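Long-range contacts in (R)-specific enoyl-CoA hydratase (Pseudomonas aeruginosa, PDB 5CPG), which catalyses the reversible (R)-specific hydration of trans-2-enoyl-CoA to (R)-3-hydroxyacyl-CoA: residues V3-Y8 with E140-E145; Q29-V34 with I57-L62; N39-D44 with T51-R56; P78-L83 with M136-K141. All blocks are in the same frame, centred on the assembly; numbering follows the deposited sequence.

Interaction 1. Residues V3-Y8 with E140-E145; sequences VQNIPY and EKLSVE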
loop_
_atom_site.group_PDB
_atom_site.type_symbol
_atom_site.label_atom_id
_atom_site.label_comp_id
_atom_site.label_asym_id
_atom_site.label_seq_id
_atom_site.Cartn_x
_atom_site.Cartn_y
_atom_site.Cartn_z
ATOM N N VAL A 3 -21.113 6.616 6.977
ATOM C CA VAL A 3 -19.899 7.283 7.423
ATOM C C VAL A 3 -19.954 8.761 7.056
ATOM O O VAL A 3 -20.196 9.091 5.898
ATOM C CB VAL A 3 -18.651 6.617 6.793
ATOM C CG1 VAL A 3 -17.384 7.364 7.197
ATOM C CG2 VAL A 3 -18.585 5.172 7.246
ATOM N N GLN A 4 -19.756 9.641 8.041
ATOM C CA GLN A 4 -19.745 11.087 7.783
ATOM C C GLN A 4 -18.316 11.580 7.721
ATOM O O GLN A 4 -17.468 11.128 8.510
ATOM C CB GLN A 4 -20.500 11.869 8.862
ATOM C CG GLN A 4 -22.001 11.608 8.871
ATOM C CD GLN A 4 -22.774 12.579 9.761
ATOM O OE1 GLN A 4 -22.200 13.501 10.350
ATOM N NE2 GLN A 4 -24.086 12.377 9.848
ATOM N N ASN A 5 -18.031 12.479 6.780
ATOM C CA ASN A 5 -16.686 13.042 6.728
ATOM C C ASN A 5 -16.534 14.221 7.670
ATOM O O ASN A 5 -17.472 14.626 8.365
ATOM C CB ASN A 5 -16.306 13.445 5.308
ATOM C CG ASN A 5 -17.144 14.577 4.746
ATOM O OD1 ASN A 5 -18.037 15.115 5.405
ATOM N ND2 ASN A 5 -16.849 14.950 3.512
ATOM N N ILE A 6 -15.310 14.704 7.734
ATOM C CA ILE A 6 -14.956 15.940 8.423
ATOM C C ILE A 6 -14.344 16.885 7.379
ATOM O O ILE A 6 -13.160 16.750 7.011
ATOM C CB ILE A 6 -13.969 15.691 9.566
ATOM C CG1 ILE A 6 -14.407 14.521 10.459
ATOM C CG2 ILE A 6 -13.714 16.978 10.387
ATOM C CD1 ILE A 6 -15.719 14.729 11.158
ATOM N N PRO A 7 -15.144 17.842 6.883
ATOM C CA PRO A 7 -14.690 18.766 5.841
ATOM C C PRO A 7 -13.587 19.680 6.332
ATOM O O PRO A 7 -13.381 19.802 7.537
ATOM C CB PRO A 7 -15.949 19.585 5.505
ATOM C CG PRO A 7 -17.088 18.808 6.095
ATOM C CD PRO A 7 -16.534 18.122 7.290
ATOM N N TYR A 8 -12.891 20.310 5.386
ATOM C CA TYR A 8 -11.754 21.170 5.680
ATOM C C TYR A 8 -12.031 22.218 6.779
ATOM O O TYR A 8 -11.223 22.384 7.678
ATOM C CB TYR A 8 -11.317 21.864 4.391
ATOM C CG TYR A 8 -10.082 22.729 4.505
ATOM C CD1 TYR A 8 -8.802 22.183 4.450
ATOM C CD2 TYR A 8 -10.197 24.104 4.632
ATOM C CE1 TYR A 8 -7.662 22.992 4.517
ATOM C CE2 TYR A 8 -9.077 24.910 4.712
ATOM C CZ TYR A 8 -7.824 24.361 4.658
ATOM O OH TYR A 8 -6.724 25.177 4.727
ATOM N N GLU A 140 -17.177 19.919 1.272
ATOM C CA GLU A 140 -18.538 19.891 1.829
ATOM C C GLU A 140 -18.792 18.676 2.710
ATOM O O GLU A 140 -18.111 17.639 2.600
ATOM C CB GLU A 140 -19.569 19.924 0.708
ATOM C CG GLU A 140 -19.656 18.620 -0.080
ATOM C CD GLU A 140 -18.533 18.447 -1.107
ATOM O OE1 GLU A 140 -17.624 19.308 -1.173
ATOM O OE2 GLU A 140 -18.561 17.435 -1.845
ATOM N N LYS A 141 -19.760 18.813 3.608
ATOM C CA LYS A 141 -20.099 17.741 4.529
ATOM C C LYS A 141 -20.750 16.625 3.734
ATOM O O LYS A 141 -21.496 16.877 2.781
ATOM C CB LYS A 141 -21.034 18.233 5.627
ATOM C CG LYS A 141 -21.269 17.248 6.766
ATOM C CD LYS A 141 -20.025 17.043 7.617
ATOM C CE LYS A 141 -20.328 16.249 8.877
ATOM N NZ LYS A 141 -19.130 16.234 9.780
ATOM N N LEU A 142 -20.455 15.389 4.128
ATOM C CA LEU A 142 -20.829 14.225 3.346
ATOM C C LEU A 142 -21.169 13.055 4.232
ATOM O O LEU A 142 -20.550 12.855 5.280
ATOM C CB LEU A 142 -19.702 13.834 2.412
ATOM C CG LEU A 142 -19.753 14.328 0.988
ATOM C CD1 LEU A 142 -18.380 14.144 0.378
ATOM C CD2 LEU A 142 -20.789 13.510 0.260
ATOM N N SER A 143 -22.173 12.297 3.809
ATOM C CA SER A 143 -22.552 11.061 4.486
ATOM C C SER A 143 -22.666 9.981 3.398
ATOM O O SER A 143 -23.365 10.147 2.398
ATOM C CB SER A 143 -23.858 11.240 5.261
ATOM O OG SER A 143 -23.962 10.320 6.333
ATOM N N VAL A 144 -21.930 8.893 3.566
ATOM C CA VAL A 144 -21.801 7.935 2.487
ATOM C C VAL A 144 -21.956 6.520 3.046
ATOM O O VAL A 144 -21.434 6.214 4.107
ATOM C CB VAL A 144 -20.428 8.081 1.784
ATOM C CG1 VAL A 144 -20.230 6.999 0.726
ATOM C CG2 VAL A 144 -20.290 9.479 1.176
ATOM N N GLU A 145 -22.714 5.679 2.351
ATOM C CA GLU A 145 -22.797 4.279 2.727
ATOM C C GLU A 145 -21.594 3.590 2.090
ATOM O O GLU A 145 -21.448 3.630 0.864
ATOM C CB GLU A 145 -24.113 3.647 2.239
ATOM C CG GLU A 145 -24.320 2.196 2.658
ATOM C CD GLU A 145 -24.680 2.074 4.131
ATOM O OE1 GLU A 145 -25.213 3.058 4.683
ATOM O OE2 GLU A 145 -24.428 1.008 4.739
#

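Interaction 2. Residues Q29-V34 with I57-L62; sequences QLFAAV and IAHGML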
loop_
_atom_site.group_PDB
_atom_site.type_symbol
_atom_site.label_atom_id
_atom_site.label_comp_id
_atom_site.label_asym_id
_atom_site.label_seq_id
_atom_site.Cartn_x
_atom_site.Cartn_y
_atom_site.Cartn_z
ATOM N N GLN A 29 -2.631 -13.147 3.095
ATOM C CA GLN A 29 -2.986 -13.735 1.811
ATOM C C GLN A 29 -3.634 -12.697 0.865
ATOM O O GLN A 29 -3.308 -12.662 -0.303
ATOM C CB GLN A 29 -3.931 -14.903 2.010
ATOM C CG GLN A 29 -3.261 -16.064 2.700
ATOM C CD GLN A 29 -4.260 -17.082 3.178
ATOM O OE1 GLN A 29 -5.384 -16.741 3.550
ATOM N NE2 GLN A 29 -3.841 -18.333 3.210
ATOM N N LEU A 30 -4.529 -11.857 1.381
ATOM C CA LEU A 30 -5.148 -10.855 0.539
ATOM C C LEU A 30 -4.088 -9.867 0.021
ATOM O O LEU A 30 -4.148 -9.443 -1.142
ATOM C CB LEU A 30 -6.242 -10.078 1.313
ATOM C CG LEU A 30 -7.432 -10.975 1.606
ATOM C CD1 LEU A 30 -8.272 -10.301 2.678
ATOM C CD2 LEU A 30 -8.285 -11.235 0.330
ATOM N N PHE A 31 -3.133 -9.469 0.870
ATOM C CA PHE A 31 -2.200 -8.453 0.396
ATOM C C PHE A 31 -1.291 -9.026 -0.680
ATOM O O PHE A 31 -0.952 -8.334 -1.654
ATOM C CB PHE A 31 -1.380 -7.860 1.536
ATOM C CG PHE A 31 -0.650 -6.623 1.131
ATOM C CD1 PHE A 31 -1.259 -5.377 1.221
ATOM C CD2 PHE A 31 0.625 -6.701 0.609
ATOM C CE1 PHE A 31 -0.570 -4.221 0.802
ATOM C CE2 PHE A 31 1.294 -5.568 0.224
ATOM C CZ PHE A 31 0.691 -4.322 0.324
ATOM N N ALA A 32 -0.912 -10.311 -0.515
ATOM C CA ALA A 32 -0.089 -10.997 -1.524
ATOM C C ALA A 32 -0.838 -11.049 -2.838
ATOM O O ALA A 32 -0.275 -10.813 -3.915
ATOM C CB ALA A 32 0.268 -12.419 -1.084
ATOM N N ALA A 33 -2.128 -11.347 -2.753
ATOM C CA ALA A 33 -2.930 -11.524 -3.950
ATOM C C ALA A 33 -3.042 -10.238 -4.734
ATOM O O ALA A 33 -3.004 -10.247 -5.961
ATOM C CB ALA A 33 -4.332 -12.044 -3.610
ATOM N N VAL A 34 -3.207 -9.132 -4.044
ATOM C CA VAL A 34 -3.448 -7.899 -4.769
ATOM C C VAL A 34 -2.120 -7.209 -5.138
ATOM O O VAL A 34 -2.045 -6.500 -6.159
ATOM C CB VAL A 34 -4.369 -6.977 -3.961
ATOM C CG1 VAL A 34 -3.622 -6.390 -2.755
ATOM C CG2 VAL A 34 -4.934 -5.893 -4.921
ATOM N N ILE A 57 5.360 -13.229 8.482
ATOM C CA ILE A 57 5.296 -11.801 8.811
ATOM C C ILE A 57 4.487 -11.073 7.715
ATOM O O ILE A 57 4.359 -11.564 6.596
ATOM C CB ILE A 57 6.706 -11.158 8.936
ATOM C CG1 ILE A 57 7.422 -11.126 7.594
ATOM C CG2 ILE A 57 7.577 -11.930 9.931
ATOM C CD1 ILE A 57 8.750 -10.417 7.648
ATOM N N ALA A 58 3.990 -9.886 8.050
ATOM C CA ALA A 58 3.164 -9.123 7.108
ATOM C C ALA A 58 4.064 -8.388 6.140
ATOM O O ALA A 58 5.231 -8.109 6.444
ATOM C CB ALA A 58 2.281 -8.122 7.867
ATOM N N HIS A 59 3.527 -8.076 4.974
ATOM C CA HIS A 59 4.222 -7.174 4.057
ATOM C C HIS A 59 4.326 -5.800 4.681
ATOM O O HIS A 59 3.362 -5.298 5.243
ATOM C CB HIS A 59 3.459 -7.087 2.738
ATOM C CG HIS A 59 3.125 -8.424 2.131
ATOM N ND1 HIS A 59 2.095 -9.215 2.583
ATOM C CD2 HIS A 59 3.645 -9.054 1.053
ATOM C CE1 HIS A 59 2.005 -10.297 1.814
ATOM N NE2 HIS A 59 2.936 -10.216 0.875
ATOM N N GLY A 60 5.494 -5.169 4.563
ATOM C CA GLY A 60 5.631 -3.839 5.137
ATOM C C GLY A 60 4.577 -2.880 4.655
ATOM O O GLY A 60 4.056 -2.083 5.435
ATOM N N MET A 61 4.249 -2.959 3.363
ATOM C CA MET A 61 3.318 -2.016 2.774
ATOM C C MET A 61 1.850 -2.250 3.171
ATOM O O MET A 61 1.001 -1.446 2.815
ATOM C CB MET A 61 3.472 -2.046 1.247
ATOM C CG MET A 61 2.679 -1.037 0.439
ATOM S SD MET A 61 3.033 0.669 0.890
ATOM C CE MET A 61 4.667 0.848 0.167
ATOM N N LEU A 62 1.559 -3.347 3.888
ATOM C CA LEU A 62 0.221 -3.512 4.475
ATOM C C LEU A 62 -0.104 -2.266 5.343
ATOM O O LEU A 62 -1.243 -1.778 5.340
ATOM C CB LEU A 62 0.121 -4.804 5.291
ATOM C CG LEU A 62 -1.225 -5.052 6.018
ATOM C CD1 LEU A 62 -2.366 -5.162 5.024
ATOM C CD2 LEU A 62 -1.145 -6.294 6.893
#

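Interaction 3. Residues N39-D44 with T51-R56; sequences NPVHLD and TQFKER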
loop_
_atom_site.group_PDB
_atom_site.type_symbol
_atom_site.label_atom_id
_atom_site.label_comp_id
_atom_site.label_asym_id
_atom_site.label_seq_id
_atom_site.Cartn_x
_atom_site.Cartn_y
_atom_site.Cartn_z
ATOM N N ASN A 39 6.397 -13.662 -1.868
ATOM C CA ASN A 39 7.542 -14.117 -1.086
ATOM C C ASN A 39 7.052 -15.038 0.016
ATOM O O ASN A 39 6.074 -14.729 0.679
ATOM C CB ASN A 39 8.291 -12.947 -0.470
ATOM C CG ASN A 39 9.386 -12.441 -1.365
ATOM O OD1 ASN A 39 10.466 -13.039 -1.424
ATOM N ND2 ASN A 39 9.119 -11.351 -2.085
ATOM N N PRO A 40 7.705 -16.190 0.184
ATOM C CA PRO A 40 7.092 -17.235 1.016
ATOM C C PRO A 40 7.093 -16.913 2.512
ATOM O O PRO A 40 6.314 -17.535 3.257
ATOM C CB PRO A 40 7.937 -18.482 0.699
ATOM C CG PRO A 40 9.251 -17.916 0.173
ATOM C CD PRO A 40 8.820 -16.698 -0.631
ATOM N N VAL A 41 7.868 -15.934 2.965
ATOM C CA VAL A 41 7.851 -15.617 4.388
ATOM C C VAL A 41 6.506 -14.988 4.780
ATOM O O VAL A 41 6.162 -14.941 5.972
ATOM C CB VAL A 41 8.992 -14.669 4.775
ATOM C CG1 VAL A 41 8.656 -13.206 4.333
ATOM C CG2 VAL A 41 9.258 -14.733 6.251
ATOM N N HIS A 42 5.750 -14.488 3.787
ATOM C CA HIS A 42 4.409 -13.969 4.047
ATOM C C HIS A 42 3.290 -14.993 3.902
ATOM O O HIS A 42 2.161 -14.754 4.340
ATOM C CB HIS A 42 4.114 -12.815 3.084
ATOM C CG HIS A 42 5.176 -11.767 3.060
ATOM N ND1 HIS A 42 5.540 -11.044 4.172
ATOM C CD2 HIS A 42 5.965 -11.333 2.048
ATOM C CE1 HIS A 42 6.507 -10.192 3.851
ATOM N NE2 HIS A 42 6.780 -10.350 2.565
ATOM N N LEU A 43 3.579 -16.152 3.299
ATOM C CA LEU A 43 2.530 -17.065 2.901
ATOM C C LEU A 43 2.661 -18.497 3.395
ATOM O O LEU A 43 1.666 -19.116 3.691
ATOM C CB LEU A 43 2.417 -17.106 1.368
ATOM C CG LEU A 43 1.851 -15.804 0.751
ATOM C CD1 LEU A 43 1.929 -15.823 -0.775
ATOM C CD2 LEU A 43 0.413 -15.553 1.205
ATOM N N ASP A 44 3.885 -18.999 3.435
ATOM C CA ASP A 44 4.199 -20.426 3.643
ATOM C C ASP A 44 4.690 -20.641 5.064
ATOM O O ASP A 44 5.777 -20.225 5.399
ATOM C CB ASP A 44 5.268 -20.861 2.615
ATOM C CG ASP A 44 5.556 -22.367 2.637
ATOM O OD1 ASP A 44 5.503 -22.985 3.712
ATOM O OD2 ASP A 44 5.874 -22.926 1.569
ATOM N N THR A 51 12.987 -19.450 8.982
ATOM C CA THR A 51 13.581 -18.120 9.028
ATOM C C THR A 51 13.784 -17.595 10.414
ATOM O O THR A 51 13.291 -18.171 11.388
ATOM C CB THR A 51 12.690 -17.080 8.298
ATOM O OG1 THR A 51 11.549 -16.790 9.126
ATOM C CG2 THR A 51 12.249 -17.589 6.949
ATOM N N GLN A 52 14.497 -16.474 10.515
ATOM C CA GLN A 52 14.764 -15.847 11.802
ATOM C C GLN A 52 13.503 -15.437 12.535
ATOM O O GLN A 52 13.523 -15.374 13.744
ATOM C CB GLN A 52 15.646 -14.611 11.643
ATOM C CG GLN A 52 14.982 -13.523 10.866
ATOM C CD GLN A 52 15.898 -12.376 10.608
ATOM O OE1 GLN A 52 16.728 -12.036 11.449
ATOM N NE2 GLN A 52 15.777 -11.776 9.427
ATOM N N PHE A 53 12.398 -15.201 11.815
ATOM C CA PHE A 53 11.163 -14.785 12.473
ATOM C C PHE A 53 10.369 -15.957 13.062
ATOM O O PHE A 53 9.472 -15.739 13.883
ATOM C CB PHE A 53 10.266 -13.993 11.499
ATOM C CG PHE A 53 10.969 -12.836 10.817
ATOM C CD1 PHE A 53 11.143 -11.619 11.463
ATOM C CD2 PHE A 53 11.443 -12.975 9.515
ATOM C CE1 PHE A 53 11.790 -10.558 10.829
ATOM C CE2 PHE A 53 12.090 -11.912 8.867
ATOM C CZ PHE A 53 12.266 -10.713 9.536
ATOM N N LYS A 54 10.662 -17.180 12.615
ATOM C CA LYS A 54 10.028 -18.403 13.130
ATOM C C LYS A 54 8.553 -18.558 12.802
ATOM O O LYS A 54 7.945 -19.568 13.145
ATOM C CB LYS A 54 10.199 -18.502 14.668
ATOM C CG LYS A 54 11.640 -18.437 15.112
ATOM C CD LYS A 54 12.423 -19.616 14.603
ATOM C CE LYS A 54 13.848 -19.524 15.122
ATOM N NZ LYS A 54 14.681 -20.731 14.778
ATOM N N GLU A 55 7.980 -17.562 12.131
ATOM C CA GLU A 55 6.592 -17.573 11.757
ATOM C C GLU A 55 6.428 -16.549 10.644
ATOM O O GLU A 55 7.367 -15.791 10.353
ATOM C CB GLU A 55 5.686 -17.192 12.946
ATOM C CG GLU A 55 6.032 -15.782 13.420
ATOM C CD GLU A 55 5.267 -15.341 14.676
ATOM O OE1 GLU A 55 4.515 -16.147 15.251
ATOM O OE2 GLU A 55 5.435 -14.175 15.084
ATOM N N ARG A 56 5.258 -16.523 10.011
ATOM C CA ARG A 56 5.060 -15.607 8.888
ATOM C C ARG A 56 4.985 -14.147 9.362
ATOM O O ARG A 56 4.591 -13.850 10.483
ATOM C CB ARG A 56 3.815 -15.992 8.112
ATOM C CG ARG A 56 3.987 -17.235 7.213
ATOM C CD ARG A 56 2.649 -17.706 6.707
ATOM N NE ARG A 56 1.850 -18.257 7.794
ATOM C CZ ARG A 56 0.638 -18.756 7.632
ATOM N NH1 ARG A 56 0.079 -18.763 6.429
ATOM N NH2 ARG A 56 -0.029 -19.237 8.673
#

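Interaction 4. Residues P78-L83 with M136-K141; sequences PGTIYL and MAPEEK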
loop_
_atom_site.group_PDB
_atom_site.type_symbol
_atom_site.label_atom_id
_atom_site.label_comp_id
_atom_site.label_asym_id
_atom_site.label_seq_id
_atom_site.Cartn_x
_atom_site.Cartn_y
_atom_site.Cartn_z
ATOM N N PRO A 78 -14.844 10.312 3.706
ATOM C CA PRO A 78 -15.310 10.411 2.311
ATOM C C PRO A 78 -15.158 11.786 1.645
ATOM O O PRO A 78 -15.453 12.797 2.263
ATOM C CB PRO A 78 -16.784 10.022 2.424
ATOM C CG PRO A 78 -16.803 9.058 3.541
ATOM C CD PRO A 78 -15.783 9.549 4.549
ATOM N N GLY A 79 -14.671 11.807 0.402
ATOM C CA GLY A 79 -14.448 13.030 -0.330
ATOM C C GLY A 79 -12.997 13.519 -0.344
ATOM O O GLY A 79 -12.682 14.460 -1.010
ATOM N N THR A 80 -12.125 12.861 0.406
ATOM C CA THR A 80 -10.705 13.192 0.436
ATOM C C THR A 80 -9.961 12.757 -0.821
ATOM O O THR A 80 -10.224 11.678 -1.350
ATOM C CB THR A 80 -10.061 12.525 1.640
ATOM O OG1 THR A 80 -10.766 12.935 2.815
ATOM C CG2 THR A 80 -8.592 12.882 1.782
ATOM N N ILE A 81 -9.048 13.604 -1.289
ATOM C CA ILE A 81 -8.177 13.296 -2.408
ATOM C C ILE A 81 -6.761 13.061 -1.880
ATOM O O ILE A 81 -6.241 13.846 -1.098
ATOM C CB ILE A 81 -8.170 14.404 -3.455
ATOM C CG1 ILE A 81 -9.591 14.540 -4.017
ATOM C CG2 ILE A 81 -7.213 14.073 -4.580
ATOM C CD1 ILE A 81 -9.689 15.577 -5.112
ATOM N N TYR A 82 -6.170 11.931 -2.257
ATOM C CA TYR A 82 -4.824 11.558 -1.815
ATOM C C TYR A 82 -3.818 12.154 -2.717
ATOM O O TYR A 82 -3.833 11.889 -3.921
ATOM C CB TYR A 82 -4.772 10.020 -1.766
ATOM C CG TYR A 82 -3.884 9.330 -0.730
ATOM C CD1 TYR A 82 -3.201 10.010 0.253
ATOM C CD2 TYR A 82 -3.843 7.948 -0.700
ATOM C CE1 TYR A 82 -2.408 9.309 1.212
ATOM C CE2 TYR A 82 -3.067 7.244 0.247
ATOM C CZ TYR A 82 -2.379 7.915 1.188
ATOM O OH TYR A 82 -1.659 7.150 2.073
ATOM N N LEU A 83 -2.955 13.014 -2.171
ATOM C CA LEU A 83 -1.943 13.643 -3.008
ATOM C C LEU A 83 -0.583 12.998 -2.832
ATOM O O LEU A 83 0.161 12.906 -3.790
ATOM C CB LEU A 83 -1.831 15.124 -2.718
ATOM C CG LEU A 83 -3.138 15.867 -2.953
ATOM C CD1 LEU A 83 -2.930 17.287 -2.519
ATOM C CD2 LEU A 83 -3.465 15.838 -4.437
ATOM N N MET A 136 -6.067 16.514 -0.116
ATOM C CA MET A 136 -7.045 17.593 -0.236
ATOM C C MET A 136 -8.288 17.159 0.506
ATOM O O MET A 136 -8.927 16.157 0.163
ATOM C CB MET A 136 -7.345 17.898 -1.714
ATOM C CG MET A 136 -8.318 19.067 -1.876
ATOM S SD MET A 136 -8.449 19.519 -3.609
ATOM C CE MET A 136 -6.723 19.553 -4.009
ATOM N N ALA A 137 -8.628 17.894 1.562
ATOM C CA ALA A 137 -9.756 17.481 2.376
ATOM C C ALA A 137 -11.040 17.875 1.669
ATOM O O ALA A 137 -11.020 18.742 0.787
ATOM C CB ALA A 137 -9.671 18.148 3.786
ATOM N N PRO A 138 -12.158 17.252 2.051
ATOM C CA PRO A 138 -13.439 17.509 1.389
ATOM C C PRO A 138 -13.887 18.937 1.659
ATOM O O PRO A 138 -13.678 19.413 2.767
ATOM C CB PRO A 138 -14.401 16.511 2.051
ATOM C CG PRO A 138 -13.539 15.496 2.702
ATOM C CD PRO A 138 -12.269 16.202 3.080
ATOM N N GLU A 139 -14.454 19.598 0.659
ATOM C CA GLU A 139 -15.002 20.942 0.837
ATOM C C GLU A 139 -16.334 20.897 1.583
ATOM O O GLU A 139 -16.584 21.727 2.446
ATOM C CB GLU A 139 -15.176 21.630 -0.516
ATOM C CG GLU A 139 -15.821 23.019 -0.448
ATOM C CD GLU A 139 -14.907 24.093 0.144
ATOM O OE1 GLU A 139 -14.038 24.619 -0.590
ATOM O OE2 GLU A 139 -15.069 24.425 1.338
ATOM N N GLU A 140 -17.177 19.919 1.272
ATOM C CA GLU A 140 -18.538 19.891 1.829
ATOM C C GLU A 140 -18.792 18.676 2.710
ATOM O O GLU A 140 -18.111 17.639 2.600
ATOM C CB GLU A 140 -19.569 19.924 0.708
ATOM C CG GLU A 140 -19.656 18.620 -0.080
ATOM C CD GLU A 140 -18.533 18.447 -1.107
ATOM O OE1 GLU A 140 -17.624 19.308 -1.173
ATOM O OE2 GLU A 140 -18.561 17.435 -1.845
ATOM N N LYS A 141 -19.760 18.813 3.608
ATOM C CA LYS A 141 -20.099 17.741 4.529
ATOM C C LYS A 141 -20.750 16.625 3.734
ATOM O O LYS A 141 -21.496 16.877 2.781
ATOM C CB LYS A 141 -21.034 18.233 5.627
ATOM C CG LYS A 141 -21.269 17.248 6.766
ATOM C CD LYS A 141 -20.025 17.043 7.617
ATOM C CE LYS A 141 -20.328 16.249 8.877
ATOM N NZ LYS A 141 -19.130 16.234 9.780
#

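Interaction 1. Residues V3-Y8 with E140-E145
K141 reaches across to residues 4 to 7 with its whole side chain. CB starts 4.0 Å from P7 CG, the proline ring crossing the root of the chain. CG is directed anti to the backbone N (chi1 -171°), and a bend at chi2 then turns the chain toward the N-terminal segment. CD touches P7 CD and, 3.5 Å away, N5 OD1. CE passes Q4 OE1 at 3.6 Å, and NZ ends 2.7 Å from N5 O, nearly along the C=O axis. The same ammonium forms a salt bridge with E10, so its charge has a second partner beyond the two segments.

Further along, the segments form a two-stranded antiparallel ribbon, residues 3-4 with 143-144, which is separate from the five-stranded sheet of the hotdog fold. V3 and V144 are its hydrogen-bonded pair: each N donates to the other's O at 2.9 Å. Q4 and S143 are the non-hydrogen-bonded pair; S143 OG packs against Q4 CG while its polar partner is Q2.

Where the ribbon ends, N5 takes over the pairing. Its backbone N donates to L142 O. Its CG sits between the backbone N and the carbonyl carbon (chi1 65°), which turns the amide to the other segment, where it bonds the backbone twice. L142 N approaches N5 OD1 at 2.7 Å from above the carbonyl plane, 43° out of it, whereas N5 ND2 donates to E140 O at 3.1 Å within the plane of that carbonyl. A further bond from ND2 to P78 O helps fix the amide's rotation.

Interaction 2. Residues Q29-V34 with I57-L62
L62 N, which lies over one face of the F31 ring, 3.7 Å above the plane and offset toward the rim, donates to H59 O at 3.0 Å, closing the type I turn H59-L62. The ring comes from helix 25-35, and with CG anti to the backbone N (chi1 -167°) it is carried out into the turn. Its rim atoms divide the partners among them. F31 CD2 meets H59 CG at 3.4 Å, standing over a face of the imidazole near its rim; CE2 touches H59 CB at 3.6 Å. CZ abuts M61 CB at 3.7 Å, and CD1 faces L62 CD1 at 4.0 Å, the two side chains running alongside in opposite senses. The rings of F31 and H59 are oblique, their planes inclined at 43° and their centroids 4.9 Å apart. A32 adds its methyl group, CB lying 4.0 Å from H59 NE2.

F31 opens the stretch whose sequence fits the hydratase 2 motif, and the turn leads directly into helix 62-73, the long helix packed on the hotdog sheet. M61 reaches L87 and F89 of strand 81-89, and also packs on Y82 of the second subunit.

The H59 imidazole is oriented by other residues: NE2 bonds to D37 O and the ring stacks with H42. F31 therefore meets an imidazole whose rotation is already set by directional bonding, and the contact itself contributes shape and dispersion, with all five touching residues buried.

Interaction 3. Residues N39-D44 with T51-R56
N39 to H42, the N-P-V-H part of the hydratase 2 motif, form a tight helical turn, and R56 lies along its outside. In that turn P40 O accepts from both L43 N and D44 N. R56 passes the carbonyls of V41, H42 and L43 in succession. R56 CA approaches V41 O at 3.2 Å in a CA-H...O contact, and CB and CG continue over the same oxygen. CD then passes H42 O at 3.8 Å and L43 C at 3.4 Å. A bend at chi3 (-69°) brings NH1 to L43 O at 3.2 Å. This bond is far from ideal: the N-H...O angle is 140°, and the donor stands 54° out of the carbonyl plane. NH1 also forms a salt bridge with E25, its stronger partner.

The other half of the contact is apolar. V41 CG2 meets T51 CG2 at 4.2 Å, their side chains crossing at about a right angle, and lies 4.3 Å from F53 CD2. T51 is held in place by an ST turn, its OG1 accepting from F53 N at 3.2 Å, and the same hydroxyl bonds to A48 O. D44 caps helix 45-49, which joins the two segments, through its bond to Y47 N.

Across this contact R56 acts mainly through its aliphatic part, with one poorly aligned bond from NH1, while its charge is paired with E25. The cost falls on H42 O, which is buried with no partner in the model and has R56 CD as its nearest neighbour across the contact.

Interaction 4. Residues P78-L83 with M136-K141
I81 and M136 pair through two nearly matched backbone bonds. I81 N donates to M136 O at 2.9 Å with an N-H...O angle of 173°, and M136 N returns a bond to I81 O at 2.8 Å. They form an antiparallel hydrogen-bonded pair. A weaker contact supplements them, T80 CA placing its hydrogen toward M136 O at 3.5 Å. I81 and M136 turn their side chains to the same face of the sheet, where CB meets CB at 4.0 Å, and L83 CD1 lies the same distance from M136 N.

This pair stands at the end of the five-stranded hotdog sheet, where strand 81-89, outermost within the chain, runs beside strand 127-136. L83 makes backbone hydrogen bonds to the second subunit, so the sheet is carried on across the dimer, and T80 and Y82 touch helix 62-73.

Outward from the strands, the P138 ring replaces the pairing. Its CG rests 3.3 Å from P78 O and 3.7 Å from G79 C. T80 holds OG1 beside its backbone N (chi1 -56°), which sets it against P138 CD at 3.6 Å; that hydroxyl's polar partner is G77 O. G79 has a positive phi (100°), and with no side chain it lets the P138 ring lie close against its backbone. A glycerol, probably from the crystallisation liquor, bonds to G79 N and T80 O.

Interactions 1 and 4 have centres about 9 Å apart, and their segments overlap at E140 and K141, which touch the partner segment only in interaction 1. The chain leaving strand 127-136 serves first the sheet edge, then the N-terminal ribbon. Interactions 2 and 3 form a second cluster, centres about 12 Å apart on the opposite side of the chain's centre, joined by I57 O with H42 ND1. Interaction 2 is buried and aromatic; interactions 1 and 3 lie at the surface, one rich in backbone and amide bonds, the other resting on a single arginine and a few apolar side chains. Interaction 4, partly buried, combines strand pairing with proline packing. All four touch the second subunit.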